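Long-range contacts in pyruvate kinase (Pseudomonas aeruginosa, PDB 6QXL), which probably catalyses the last step of glycolysis, moving the phosphate of phosphoenolpyruvate onto ADP to yield pyruvate and ATP: residues A[383-389]-A[464-470]; A[364-368]-A[392-398]. All coordinates share one frame; numbering follows the deposited sequence.

Contact 1 (A[383-389]-A[464-470]); sequences LTESGFT and YTAQGGT. With G6P (6-O-phosphono-alpha-D-glucopyranose), chain M.
Glu-385 and Gln-467 meet over the beta-carbons, Glu-385 CB lying 4.0 Å from Gln-467 CB, and from there their side chains part. The bend of Glu-385 at chi2 (67°) turns its carboxylate along the backbone of 464-466. There OE1 stands 3.3 Å from O2 of glucose-6-phosphate. OE2 is 3.4 Å from Thr-465 O, an approach of two acceptors with no bond between them; a weak hydrogen bond from His-408 serves OE2 instead. Gln-467 is extended beyond CG and runs the other way, its amide coming alongside Ser-386 at van der Waals distance, the amide plane turned 47° from that of the Glu-385 carboxylate. At the far end Thr-470 and Thr-389 reach toward each other tip to tip, with OG1 of Thr-389 and OG1 of Thr-470 hydrogen-bonded at 2.9 Å. A water ties Thr-470 OG1 to the backbone of Leu-383, donating to Leu-383 O at 2.7 Å.

Glucose-6-phosphate links the two segments further. Glu-385 N points almost straight at the bridging O6 (3.1 Å, 171°). Ser-386 grips phosphate oxygen O1P twice, through its backbone N and through OG, the latter at 2.7 Å. Thr-389 N reaches O2P, and across the contact Gly-468 N donates to O3P at 3.1 Å. The sugar O4 gives a hydrogen bond to Ala-466 O and takes one from Gly-469 N. Thr-384 OG1 accepts from Gly-387 N, an ST motif in the turn leading into helix 388-394, whose N-terminal dipole would be expected to favour the phosphate charge. A phosphate-binding loop at a helix start, closed by a glycine-containing loop over the sugar, is the allosteric sugar-phosphate site of the pyruvate kinase C-terminal domain.

Contact 2 (A[364-368]-A[392-398]); sequences ALASM and IMSRIRS
Successive bends at chi2 (-48°) and chi3 (-71°) curl Met-368 across the backbone of Met-393, whereas Met-393 stays extended beyond CG (chi2 -178°) and runs past Ala-364 toward Ser-367. The two methionines therefore cross at about a right angle. Met-368 CG rests 3.3 Å from Met-393 O, and SD of Met-368 lies 3.8 Å from CB of Met-393. The terminal CE of Met-368 ends against CB of Ser-398, at 3.3 Å, while Ser-398 OG is engaged with Asn-372. Nearer the start of both segments, Ala-364 CB fits against Ile-392 CG2 (3.5 Å) and also meets Met-393 CG at 3.7 Å; with the short alanine here, the backbones close to 5.0 Å between CA of Ala-364 and CA of Met-393. Helix 388-394 is the crossover of a beta-alpha-beta unit, linking the adjacent parallel strands 377-383 and 402-406, and helix 359-373 lies beside it. Both methionines reach down to Ile-380 and Ile-402 of that sheet. Past the helix, Ile-396 closes the other flank: its CG1 touches Leu-365 CD2 at 3.6 Å, the two side chains crossing nearly perpendicularly, and its CG2 sits 3.8 Å from Met-368 CB. No hydrogen bond passes between the segments; Ser-367 OG turns back to Ile-363 O of its own helix. On the outer side, Leu-365 packs on Tyr-369 of the second subunit.

Helix 388-394 serves both contacts, its N-terminal end in contact 1 and its last residues, with the loop after them, in contact 2, and the two centres are about 16 Å apart. They join directly where Thr-389 O meets Ala-364 CB at 3.9 Å. The ligand belongs to contact 1; in contact 2 the side chain of Ile-392 is about 8 Å from the bound G6P at their nearest atoms. Contact 2 instead borders the barrel domain, through Ile-392 on Asn-275 and the Arg-395 to Asp-311 salt bridge, and a second subunit. The magnesium site of Glu-223 and Asp-250 lies in that barrel domain, apart from the effector pocket, which is in the alpha/beta domain.

Contact 1 (A[383-389]-A[464-470])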
ATOM      1  N   LEU A 383      24.567  23.965  -3.407  1.00 46.97           N
ATOM      2  CA  LEU A 383      25.910  24.365  -3.790  1.00 46.21           C
ATOM      3  C   LEU A 383      26.602  23.138  -4.320  1.00 46.96           C
ATOM      4  O   LEU A 383      26.800  22.179  -3.585  1.00 47.07           O
ATOM      5  CB  LEU A 383      26.690  24.946  -2.615  1.00 44.02           C
ATOM      6  CG  LEU A 383      26.057  26.058  -1.801  1.00 45.96           C
ATOM      7  CD1 LEU A 383      27.148  26.662  -0.903  1.00 51.27           C
ATOM      8  CD2 LEU A 383      25.377  27.123  -2.643  1.00 44.16           C
ATOM      9  N   THR A 384      26.979  23.170  -5.592  1.00 50.02           N
ATOM     10  CA  THR A 384      27.542  22.003  -6.237  1.00 47.82           C
ATOM     11  C   THR A 384      28.695  22.382  -7.143  1.00 46.25           C
ATOM     12  O   THR A 384      28.680  23.420  -7.792  1.00 50.13           O
ATOM     13  CB  THR A 384      26.458  21.224  -7.034  1.00 44.06           C
ATOM     14  OG1 THR A 384      27.053  20.085  -7.699  1.00 41.74           O
ATOM     15  CG2 THR A 384      25.750  22.136  -8.044  1.00 42.52           C
ATOM     16  N   GLU A 385      29.661  21.483  -7.216  1.00 47.88           N
ATOM     17  CA  GLU A 385      30.843  21.648  -8.026  1.00 52.11           C
ATOM     18  C   GLU A 385      30.592  21.089  -9.426  1.00 51.35           C
ATOM     19  O   GLU A 385      30.776  21.800 -10.412  1.00 54.38           O
ATOM     20  CB  GLU A 385      32.049  20.987  -7.349  1.00 56.21           C
ATOM     21  CG  GLU A 385      33.418  21.556  -7.641  1.00 63.47           C
ATOM     22  CD  GLU A 385      33.655  23.002  -7.092  1.00 67.82           C
ATOM     23  OE1 GLU A 385      32.766  23.646  -6.506  1.00 65.51           O
ATOM     24  OE2 GLU A 385      34.753  23.548  -7.291  1.00 72.65           O
ATOM     25  N   SER A 386      30.157  19.837  -9.501  1.00 47.00           N
ATOM     26  CA  SER A 386      29.989  19.134 -10.761  1.00 43.13           C
ATOM     27  C   SER A 386      28.548  18.893 -11.179  1.00 40.10           C
ATOM     28  O   SER A 386      28.305  18.348 -12.250  1.00 37.95           O
ATOM     29  CB  SER A 386      30.710  17.791 -10.700  1.00 43.84           C
ATOM     30  OG  SER A 386      29.960  16.844  -9.953  1.00 42.97           O
ATOM     31  N   GLY A 387      27.593  19.264 -10.336  1.00 42.14           N
ATOM     32  CA  GLY A 387      26.169  18.995 -10.595  1.00 39.42           C
ATOM     33  C   GLY A 387      25.659  17.638 -10.116  1.00 39.31           C
ATOM     34  O   GLY A 387      24.486  17.345 -10.275  1.00 39.69           O
ATOM     35  N   PHE A 388      26.510  16.826  -9.502  1.00 35.95           N
ATOM     36  CA  PHE A 388      26.092  15.518  -9.016  1.00 36.64           C
ATOM     37  C   PHE A 388      25.008  15.564  -7.945  1.00 36.21           C
ATOM     38  O   PHE A 388      24.071  14.772  -7.965  1.00 36.12           O
ATOM     39  CB  PHE A 388      27.284  14.733  -8.476  1.00 34.46           C
ATOM     40  CG  PHE A 388      26.921  13.386  -7.948  1.00 40.34           C
ATOM     41  CD1 PHE A 388      26.708  12.321  -8.812  1.00 43.99           C
ATOM     42  CD2 PHE A 388      26.764  13.170  -6.581  1.00 46.77           C
ATOM     43  CE1 PHE A 388      26.382  11.053  -8.341  1.00 44.40           C
ATOM     44  CE2 PHE A 388      26.419  11.922  -6.078  1.00 44.57           C
ATOM     45  CZ  PHE A 388      26.226  10.857  -6.973  1.00 45.23           C
ATOM     46  N   THR A 389      25.142  16.459  -6.991  1.00 37.98           N
ATOM     47  CA  THR A 389      24.146  16.530  -5.938  1.00 39.03           C
ATOM     48  C   THR A 389      22.742  16.850  -6.474  1.00 35.81           C
ATOM     49  O   THR A 389      21.810  16.154  -6.144  1.00 38.35           O
ATOM     50  CB  THR A 389      24.607  17.457  -4.800  1.00 38.87           C
ATOM     51  OG1 THR A 389      25.793  16.926  -4.219  1.00 36.26           O
ATOM     52  CG2 THR A 389      23.565  17.526  -3.710  1.00 40.21           C
ATOM     53  N   TYR A 464      34.939  24.421  -0.051  1.00 75.86           N
ATOM     54  CA  TYR A 464      34.320  24.935  -1.262  1.00 71.11           C
ATOM     55  C   TYR A 464      35.179  24.683  -2.511  1.00 76.22           C
ATOM     56  O   TYR A 464      35.025  25.360  -3.521  1.00 68.05           O
ATOM     57  CB  TYR A 464      34.052  26.413  -1.068  1.00 69.62           C
ATOM     58  CG  TYR A 464      32.971  26.768  -0.061  1.00 75.37           C
ATOM     59  CD1 TYR A 464      31.857  25.956   0.157  1.00 73.85           C
ATOM     60  CD2 TYR A 464      33.008  27.993   0.588  1.00 75.26           C
ATOM     61  CE1 TYR A 464      30.853  26.343   1.034  1.00 71.85           C
ATOM     62  CE2 TYR A 464      32.019  28.367   1.477  1.00 68.74           C
ATOM     63  CZ  TYR A 464      30.944  27.532   1.707  1.00 66.79           C
ATOM     64  OH  TYR A 464      29.940  27.875   2.598  1.00 61.37           O
ATOM     65  N   THR A 465      36.072  23.699  -2.433  1.00 83.34           N
ATOM     66  CA  THR A 465      37.059  23.451  -3.482  1.00 82.10           C
ATOM     67  C   THR A 465      36.953  22.029  -4.059  1.00 87.75           C
ATOM     68  O   THR A 465      36.959  21.854  -5.272  1.00 74.81           O
ATOM     69  CB  THR A 465      38.479  23.694  -2.948  1.00 78.76           C
ATOM     70  OG1 THR A 465      38.794  22.709  -1.953  1.00 87.88           O
ATOM     71  CG2 THR A 465      38.586  25.090  -2.299  1.00 75.59           C
ATOM     72  N   ALA A 466      36.816  21.009  -3.202  1.00 95.87           N
ATOM     73  CA  ALA A 466      36.692  19.626  -3.634  1.00 90.04           C
ATOM     74  C   ALA A 466      35.258  19.317  -4.105  1.00 88.33           C
ATOM     75  O   ALA A 466      34.316  20.016  -3.781  1.00 89.92           O
ATOM     76  CB  ALA A 466      37.098  18.679  -2.511  1.00 83.33           C
ATOM     77  N   GLN A 467      35.132  18.254  -4.889  1.00 84.69           N
ATOM     78  CA  GLN A 467      33.853  17.721  -5.336  1.00 80.03           C
ATOM     79  C   GLN A 467      33.536  16.435  -4.562  1.00 78.26           C
ATOM     80  O   GLN A 467      34.426  15.829  -3.981  1.00 77.92           O
ATOM     81  CB  GLN A 467      33.899  17.497  -6.856  1.00 83.66           C
ATOM     82  CG  GLN A 467      33.203  16.262  -7.391  1.00 84.58           C
ATOM     83  CD  GLN A 467      33.469  15.958  -8.826  1.00 84.97           C
ATOM     84  OE1 GLN A 467      34.199  16.652  -9.562  1.00 76.64           O
ATOM     85  NE2 GLN A 467      32.772  14.944  -9.279  1.00 77.60           N
ATOM     86  N   GLY A 468      32.267  16.032  -4.592  1.00 76.28           N
ATOM     87  CA  GLY A 468      31.829  14.779  -3.986  1.00 76.11           C
ATOM     88  C   GLY A 468      31.736  14.733  -2.465  1.00 74.77           C
ATOM     89  O   GLY A 468      31.598  13.666  -1.902  1.00 81.81           O
ATOM     90  N   GLY A 469      31.773  15.887  -1.799  1.00 64.47           N
ATOM     91  CA  GLY A 469      31.702  15.955  -0.349  1.00 52.32           C
ATOM     92  C   GLY A 469      30.476  16.686   0.178  1.00 48.12           C
ATOM     93  O   GLY A 469      30.581  17.240   1.267  1.00 52.41           O
ATOM     94  N   THR A 470      29.323  16.701  -0.523  1.00 39.73           N
ATOM     95  CA  THR A 470      28.121  17.254   0.088  1.00 39.25           C
ATOM     96  C   THR A 470      27.782  16.429   1.327  1.00 39.12           C
ATOM     97  O   THR A 470      27.699  15.201   1.237  1.00 37.57           O
ATOM     98  CB  THR A 470      26.900  17.266  -0.855  1.00 40.37           C
ATOM     99  OG1 THR A 470      27.128  18.147  -1.942  1.00 44.04           O
ATOM    100  CG2 THR A 470      25.655  17.764  -0.150  1.00 42.02           C
TER
HETATM  101  C1  G6P M 501      29.630  22.009  -2.451  1.00 66.04           C
HETATM  102  C2  G6P M 501      31.054  22.471  -2.216  1.00 67.39           C
HETATM  103  C3  G6P M 501      31.732  21.232  -1.646  1.00 64.36           C
HETATM  104  C4  G6P M 501      31.196  19.911  -2.165  1.00 56.96           C
HETATM  105  C5  G6P M 501      30.722  20.214  -3.577  1.00 57.88           C
HETATM  106  C6  G6P M 501      30.386  18.927  -4.308  1.00 63.32           C
HETATM  107  O1  G6P M 501      28.923  23.233  -2.593  1.00 69.92           O
HETATM  108  O2  G6P M 501      31.682  23.019  -3.405  1.00 59.39           O
HETATM  109  O3  G6P M 501      31.350  21.320  -0.297  1.00 74.37           O
HETATM  110  O4  G6P M 501      32.178  18.849  -2.042  1.00 53.71           O
HETATM  111  O5  G6P M 501      29.606  21.102  -3.556  1.00 57.88           O
HETATM  112  O6  G6P M 501      29.371  19.048  -5.288  1.00 59.97           O
HETATM  113  P   G6P M 501      29.014  17.777  -6.270  1.00 56.21           P
HETATM  114  O1P G6P M 501      29.858  17.924  -7.512  1.00 61.83           O
HETATM  115  O2P G6P M 501      27.586  18.272  -6.311  1.00 40.07           O
HETATM  116  O3P G6P M 501      29.399  16.379  -5.722  1.00 46.90           O
HETATM  117  O   HOH W   1      25.326  20.374  -2.190  1.00 41.82           O

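Contact 2 (A[364-368]-A[392-398])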
ATOM      1  N   ALA A 364      21.034  14.515  -0.500  1.00 31.56           N
ATOM      2  CA  ALA A 364      20.108  14.847  -1.584  1.00 33.78           C
ATOM      3  C   ALA A 364      18.725  14.267  -1.297  1.00 31.86           C
ATOM      4  O   ALA A 364      17.721  14.996  -1.291  1.00 30.10           O
ATOM      5  CB  ALA A 364      20.623  14.340  -2.913  1.00 36.50           C
ATOM      6  N   LEU A 365      18.686  12.971  -0.993  1.00 30.13           N
ATOM      7  CA  LEU A 365      17.405  12.322  -0.718  1.00 31.01           C
ATOM      8  C   LEU A 365      16.718  12.930   0.491  1.00 32.99           C
ATOM      9  O   LEU A 365      15.507  13.160   0.468  1.00 24.99           O
ATOM     10  CB  LEU A 365      17.581  10.829  -0.554  1.00 32.03           C
ATOM     11  CG  LEU A 365      18.076  10.188  -1.857  1.00 33.32           C
ATOM     12  CD1 LEU A 365      18.372   8.725  -1.723  1.00 32.95           C
ATOM     13  CD2 LEU A 365      17.079  10.414  -3.004  1.00 37.18           C
ATOM     14  N   ALA A 366      17.501  13.242   1.526  1.00 35.01           N
ATOM     15  CA  ALA A 366      16.936  13.813   2.735  1.00 33.34           C
ATOM     16  C   ALA A 366      16.326  15.182   2.486  1.00 33.93           C
ATOM     17  O   ALA A 366      15.335  15.550   3.122  1.00 37.41           O
ATOM     18  CB  ALA A 366      17.998  13.891   3.814  1.00 37.30           C
ATOM     19  N   SER A 367      16.906  15.933   1.554  1.00 34.57           N
ATOM     20  CA  SER A 367      16.387  17.251   1.212  1.00 33.64           C
ATOM     21  C   SER A 367      15.080  17.149   0.459  1.00 32.09           C
ATOM     22  O   SER A 367      14.148  17.920   0.719  1.00 26.48           O
ATOM     23  CB  SER A 367      17.398  18.033   0.371  1.00 37.79           C
ATOM     24  OG  SER A 367      18.652  18.110   1.011  1.00 37.61           O
ATOM     25  N   MET A 368      15.001  16.212  -0.484  1.00 29.76           N
ATOM     26  CA  MET A 368      13.737  16.033  -1.214  1.00 32.07           C
ATOM     27  C   MET A 368      12.626  15.580  -0.282  1.00 31.27           C
ATOM     28  O   MET A 368      11.509  16.113  -0.345  1.00 29.72           O
ATOM     29  CB  MET A 368      13.905  15.078  -2.372  1.00 33.28           C
ATOM     30  CG  MET A 368      14.893  15.582  -3.414  1.00 38.41           C
ATOM     31  SD  MET A 368      14.635  17.295  -3.917  1.00 40.80           S
ATOM     32  CE  MET A 368      13.136  17.160  -4.877  1.00 42.24           C
ATOM     33  N   ILE A 392      20.957  13.879  -8.182  1.00 40.77           N
ATOM     34  CA  ILE A 392      20.283  12.960  -7.280  1.00 37.47           C
ATOM     35  C   ILE A 392      18.974  13.585  -6.798  1.00 37.58           C
ATOM     36  O   ILE A 392      17.923  12.951  -6.840  1.00 37.27           O
ATOM     37  CB  ILE A 392      21.153  12.595  -6.096  1.00 39.91           C
ATOM     38  CG1 ILE A 392      22.502  12.010  -6.539  1.00 47.41           C
ATOM     39  CG2 ILE A 392      20.437  11.614  -5.174  1.00 41.93           C
ATOM     40  CD1 ILE A 392      22.440  10.829  -7.465  1.00 49.26           C
ATOM     41  N   MET A 393      19.006  14.839  -6.393  1.00 36.04           N
ATOM     42  CA  MET A 393      17.775  15.481  -5.942  1.00 44.16           C
ATOM     43  C   MET A 393      16.665  15.334  -6.986  1.00 40.74           C
ATOM     44  O   MET A 393      15.527  15.015  -6.646  1.00 38.35           O
ATOM     45  CB  MET A 393      17.990  16.958  -5.630  1.00 45.95           C
ATOM     46  CG  MET A 393      18.932  17.229  -4.467  1.00 46.97           C
ATOM     47  SD  MET A 393      19.059  18.992  -4.179  1.00 50.45           S
ATOM     48  CE  MET A 393      20.057  19.016  -2.704  1.00 60.66           C
ATOM     49  N   SER A 394      17.014  15.514  -8.258  1.00 40.84           N
ATOM     50  CA  SER A 394      16.014  15.585  -9.311  1.00 39.50           C
ATOM     51  C   SER A 394      15.506  14.216  -9.777  1.00 38.20           C
ATOM     52  O   SER A 394      14.576  14.157 -10.566  1.00 39.07           O
ATOM     53  CB  SER A 394      16.563  16.398 -10.479  1.00 35.52           C
ATOM     54  OG  SER A 394      17.721  15.805 -11.009  1.00 34.02           O
ATOM     55  N   ARG A 395      16.098  13.129  -9.274  1.00 37.99           N
ATOM     56  CA  ARG A 395      15.513  11.801  -9.455  1.00 35.83           C
ATOM     57  C   ARG A 395      14.237  11.580  -8.646  1.00 36.67           C
ATOM     58  O   ARG A 395      13.534  10.632  -8.887  1.00 38.46           O
ATOM     59  CB  ARG A 395      16.485  10.692  -9.074  1.00 38.20           C
ATOM     60  CG  ARG A 395      17.850  10.687  -9.733  1.00 36.55           C
ATOM     61  CD  ARG A 395      17.812  10.803 -11.227  1.00 35.18           C
ATOM     62  NE  ARG A 395      17.581  12.190 -11.631  1.00 34.45           N
ATOM     63  CZ  ARG A 395      17.195  12.562 -12.838  1.00 29.73           C
ATOM     64  NH1 ARG A 395      16.978  11.655 -13.791  1.00 26.84           N
ATOM     65  NH2 ARG A 395      16.991  13.848 -13.072  1.00 29.51           N
ATOM     66  N   ILE A 396      13.940  12.446  -7.693  1.00 40.83           N
ATOM     67  CA  ILE A 396      12.803  12.262  -6.806  1.00 40.08           C
ATOM     68  C   ILE A 396      11.666  13.146  -7.265  1.00 39.72           C
ATOM     69  O   ILE A 396      11.854  14.330  -7.515  1.00 43.81           O
ATOM     70  CB  ILE A 396      13.202  12.628  -5.358  1.00 38.07           C
ATOM     71  CG1 ILE A 396      14.367  11.768  -4.886  1.00 39.46           C
ATOM     72  CG2 ILE A 396      12.046  12.474  -4.414  1.00 38.15           C
ATOM     73  CD1 ILE A 396      14.095  10.294  -4.968  1.00 42.27           C
ATOM     74  N   ARG A 397      10.474  12.577  -7.345  1.00 39.54           N
ATOM     75  CA  ARG A 397       9.328  13.357  -7.775  1.00 38.12           C
ATOM     76  C   ARG A 397       9.104  14.482  -6.803  1.00 40.52           C
ATOM     77  O   ARG A 397       9.082  14.255  -5.599  1.00 43.92           O
ATOM     78  CB  ARG A 397       8.068  12.514  -7.855  1.00 41.92           C
ATOM     79  CG  ARG A 397       8.019  11.537  -9.021  1.00 43.62           C
ATOM     80  CD  ARG A 397       6.845  10.573  -8.853  1.00 46.89           C
ATOM     81  NE  ARG A 397       6.071  10.456 -10.102  1.00 45.32           N
ATOM     82  CZ  ARG A 397       6.315   9.575 -11.046  1.00 46.35           C
ATOM     83  NH1 ARG A 397       7.290   8.673 -10.926  1.00 49.38           N
ATOM     84  NH2 ARG A 397       5.593   9.599 -12.138  1.00 50.40           N
ATOM     85  N   SER A 398       8.944  15.689  -7.325  1.00 41.05           N
ATOM     86  CA  SER A 398       8.654  16.853  -6.517  1.00 38.50           C
ATOM     87  C   SER A 398       8.212  17.992  -7.408  1.00 37.85           C
ATOM     88  O   SER A 398       8.388  17.948  -8.616  1.00 37.70           O
ATOM     89  CB  SER A 398       9.920  17.277  -5.749  1.00 40.67           C
ATOM     90  OG  SER A 398       9.714  18.492  -5.034  1.00 39.32           O
TER